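Local coordinates for phosphate ABC transporter, phosphate-binding protein (PDB 4Q8R) that probably captures inorganic phosphate with high affinity outside the cell and hands it to an ABC-type importer, at residues A[43-48]-A[56-61]. Sequence-based numbering, arbitrary orientation.
Sequences AGIKNA and GMASRD. With ZN (zinc ion), chain F; PO4 (phosphate ion), chain B.
Arg60 NH1, 3.6 Å from Ile45 CD1, is gripped by two acceptors: it bonds to Asp61 O at 3.0 Å, with the N-H pointing at the oxygen at 154° and Asp61 O lying almost in the guanidinium plane, and it forms a salt bridge with Glu66. Ser42 OG, just ahead of segment 43-48, takes up NH2. With its rotation fixed by these partners, the guanidinium offers one face to Ile45, whose CD1 sits 3.3 Å above the plane and off toward its rim. Ile45 gets there because its CG1 stands anti to the carbonyl carbon (chi1 -67°), reaching along strand 56-58, and the same CD1 rests on Ala58 CB at 3.8 Å. Further back, helix and strand run roughly antiparallel (148°) with axes only 6.5 Å apart. The approach is closest at Gly56, which has no side chain: its CA lies 3.7 Å from Gly44 O, and Ala48 CB packs against its N. No hydrogen bond joins the two segments directly; their contact is van der Waals packing, with polar ties from Ser41 to Ser59 N and from Ser42 to Arg60 at the helix start. Past the strand, Ser59 OG donates to phosphate O4 at 2.7 Å, alongside Ser11, Ser41, Thr131 and other hydroxyls, while Asp61 OD1 and Glu73 bind a zinc ion. Buried Arg60, its charge probably balanced largely by Glu66, thus ties the loop after the strand to the start of the helix, next to the phosphate-binding serine.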
ATOM      1  N   ALA A  43      10.995  -2.810   6.293  1.00 21.86           N
ATOM      2  CA  ALA A  43      12.406  -2.879   5.980  1.00 23.39           C
ATOM      3  C   ALA A  43      12.942  -1.506   5.526  1.00 23.27           C
ATOM      4  O   ALA A  43      14.082  -1.148   5.790  1.00 22.82           O
ATOM      5  CB  ALA A  43      12.669  -3.920   4.934  1.00 25.13           C
ATOM      6  N   GLY A  44      12.133  -0.758   4.798  1.00 23.65           N
ATOM      7  CA  GLY A  44      12.615   0.559   4.399  1.00 22.38           C
ATOM      8  C   GLY A  44      12.749   1.512   5.604  1.00 21.73           C
ATOM      9  O   GLY A  44      13.695   2.269   5.687  1.00 23.72           O
ATOM     10  N   ILE A  45      11.820   1.446   6.534  1.00 21.71           N
ATOM     11  CA  ILE A  45      11.866   2.224   7.768  1.00 23.12           C
ATOM     12  C   ILE A  45      13.108   1.864   8.547  1.00 24.77           C
ATOM     13  O   ILE A  45      13.845   2.772   9.039  1.00 26.95           O
ATOM     14  CB  ILE A  45      10.627   2.054   8.637  1.00 23.39           C
ATOM     15  CG1 ILE A  45       9.382   2.662   7.959  1.00 24.04           C
ATOM     16  CG2 ILE A  45      10.815   2.678   9.992  1.00 24.96           C
ATOM     17  CD1 ILE A  45       8.080   2.180   8.531  1.00 24.22           C
ATOM     18  N   LYS A  46      13.363   0.573   8.685  1.00 23.74           N
ATOM     19  CA  LYS A  46      14.585   0.143   9.363  1.00 24.96           C
ATOM     20  C   LYS A  46      15.865   0.581   8.656  1.00 25.52           C
ATOM     21  O   LYS A  46      16.871   0.990   9.331  1.00 28.32           O
ATOM     22  CB  LYS A  46      14.569  -1.383   9.436  1.00 25.54           C
ATOM     23  CG  LYS A  46      15.776  -1.943  10.128  1.00 35.14           C
ATOM     24  CD  LYS A  46      15.778  -1.482  11.564  1.00 41.33           C
ATOM     25  CE  LYS A  46      14.925  -2.313  12.511  1.00 46.86           C
ATOM     26  NZ  LYS A  46      15.838  -2.344  13.647  1.00 52.85           N
ATOM     27  N   ASN A  47      15.859   0.563   7.318  1.00 24.04           N
ATOM     28  CA  ASN A  47      17.002   1.082   6.579  1.00 26.86           C
ATOM     29  C   ASN A  47      17.226   2.592   6.830  1.00 26.52           C
ATOM     30  O   ASN A  47      18.381   3.066   6.972  1.00 26.04           O
ATOM     31  CB  ASN A  47      16.865   0.847   5.092  1.00 23.60           C
ATOM     32  CG  ASN A  47      17.195  -0.568   4.684  1.00 24.92           C
ATOM     33  OD1 ASN A  47      17.846  -1.316   5.440  1.00 29.50           O
ATOM     34  ND2 ASN A  47      16.791  -0.941   3.465  1.00 25.94           N
ATOM     35  N   ALA A  48      16.147   3.347   6.946  1.00 25.82           N
ATOM     36  CA  ALA A  48      16.271   4.758   7.318  1.00 27.10           C
ATOM     37  C   ALA A  48      16.766   4.945   8.764  1.00 31.65           C
ATOM     38  O   ALA A  48      17.612   5.801   8.996  1.00 31.49           O
ATOM     39  CB  ALA A  48      14.958   5.504   7.083  1.00 28.12           C
ATOM     40  N   GLY A  56      13.421   6.421   3.771  1.00 23.75           N
ATOM     41  CA  GLY A  56      12.531   5.245   3.794  1.00 23.54           C
ATOM     42  C   GLY A  56      11.152   5.632   3.264  1.00 24.35           C
ATOM     43  O   GLY A  56      10.648   6.713   3.535  1.00 27.37           O
ATOM     44  N   MET A  57      10.550   4.747   2.486  1.00 22.67           N
ATOM     45  CA  MET A  57       9.197   4.900   2.100  1.00 23.15           C
ATOM     46  C   MET A  57       8.319   3.930   2.834  1.00 21.83           C
ATOM     47  O   MET A  57       8.620   2.700   2.864  1.00 22.85           O
ATOM     48  CB  MET A  57       9.031   4.958   0.596  1.00 28.96           C
ATOM     49  CG  MET A  57       9.421   3.815  -0.218  1.00 35.03           C
ATOM     50  SD  MET A  57       9.602   4.160  -2.022  1.00 28.60           S
ATOM     51  CE  MET A  57      10.141   2.426  -2.344  1.00 27.96           C
ATOM     52  N   ALA A  58       7.262   4.465   3.433  1.00 23.68           N
ATOM     53  CA  ALA A  58       6.313   3.649   4.215  1.00 23.56           C
ATOM     54  C   ALA A  58       4.875   3.909   3.788  1.00 24.57           C
ATOM     55  O   ALA A  58       4.487   5.076   3.424  1.00 24.50           O
ATOM     56  CB  ALA A  58       6.462   3.956   5.637  1.00 25.89           C
ATOM     57  N   SER A  59       4.073   2.871   3.870  1.00 22.87           N
ATOM     58  CA  SER A  59       2.635   2.952   3.548  1.00 24.54           C
ATOM     59  C   SER A  59       1.798   2.691   4.802  1.00 25.82           C
ATOM     60  O   SER A  59       0.614   2.267   4.760  1.00 25.82           O
ATOM     61  CB  SER A  59       2.308   1.978   2.452  1.00 21.66           C
ATOM     62  OG  SER A  59       2.492   0.643   2.876  1.00 19.52           O
ATOM     63  N   ARG A  60       2.408   2.944   5.961  1.00 28.52           N
ATOM     64  CA  ARG A  60       1.714   2.957   7.255  1.00 30.48           C
ATOM     65  C   ARG A  60       2.358   4.057   8.089  1.00 31.79           C
ATOM     66  O   ARG A  60       3.457   4.531   7.735  1.00 29.28           O
ATOM     67  CB  ARG A  60       1.861   1.619   8.014  1.00 31.29           C
ATOM     68  CG  ARG A  60       3.294   1.191   8.234  1.00 27.56           C
ATOM     69  CD  ARG A  60       3.356   0.218   9.374  1.00 30.98           C
ATOM     70  NE  ARG A  60       4.630  -0.443   9.528  1.00 30.63           N
ATOM     71  CZ  ARG A  60       5.640   0.019  10.237  1.00 28.40           C
ATOM     72  NH1 ARG A  60       5.536   1.205  10.856  1.00 30.76           N
ATOM     73  NH2 ARG A  60       6.730  -0.728  10.371  1.00 29.55           N
ATOM     74  N   ASP A  61       1.714   4.455   9.165  1.00 33.75           N
ATOM     75  CA  ASP A  61       2.368   5.374  10.058  1.00 33.13           C
ATOM     76  C   ASP A  61       3.561   4.677  10.749  1.00 34.53           C
ATOM     77  O   ASP A  61       3.611   3.453  10.844  1.00 36.28           O
ATOM     78  CB  ASP A  61       1.424   5.858  11.113  1.00 38.40           C
ATOM     79  CG  ASP A  61       1.874   7.133  11.707  1.00 39.69           C
ATOM     80  OD1 ASP A  61       2.968   7.660  11.373  1.00 43.76           O
ATOM     81  OD2 ASP A  61       1.140   7.620  12.528  1.00 47.89           O
TER
HETATM   82 ZN    ZN F 305       3.614   9.425  12.112  0.80 35.63          ZN
HETATM   83  P   PO4 B 301       4.017  -2.258   1.506  1.00 18.74           P
HETATM   84  O1  PO4 B 301       4.791  -1.905   2.786  1.00 19.76           O
HETATM   85  O2  PO4 B 301       4.899  -2.982   0.511  1.00 18.95           O
HETATM   86  O3  PO4 B 301       2.731  -2.994   1.856  1.00 17.99           O
HETATM   87  O4  PO4 B 301       3.542  -0.906   0.876  1.00 19.61           O
HETATM   88  O   HOH W   1       2.329  10.052  11.093  1.00 57.84           O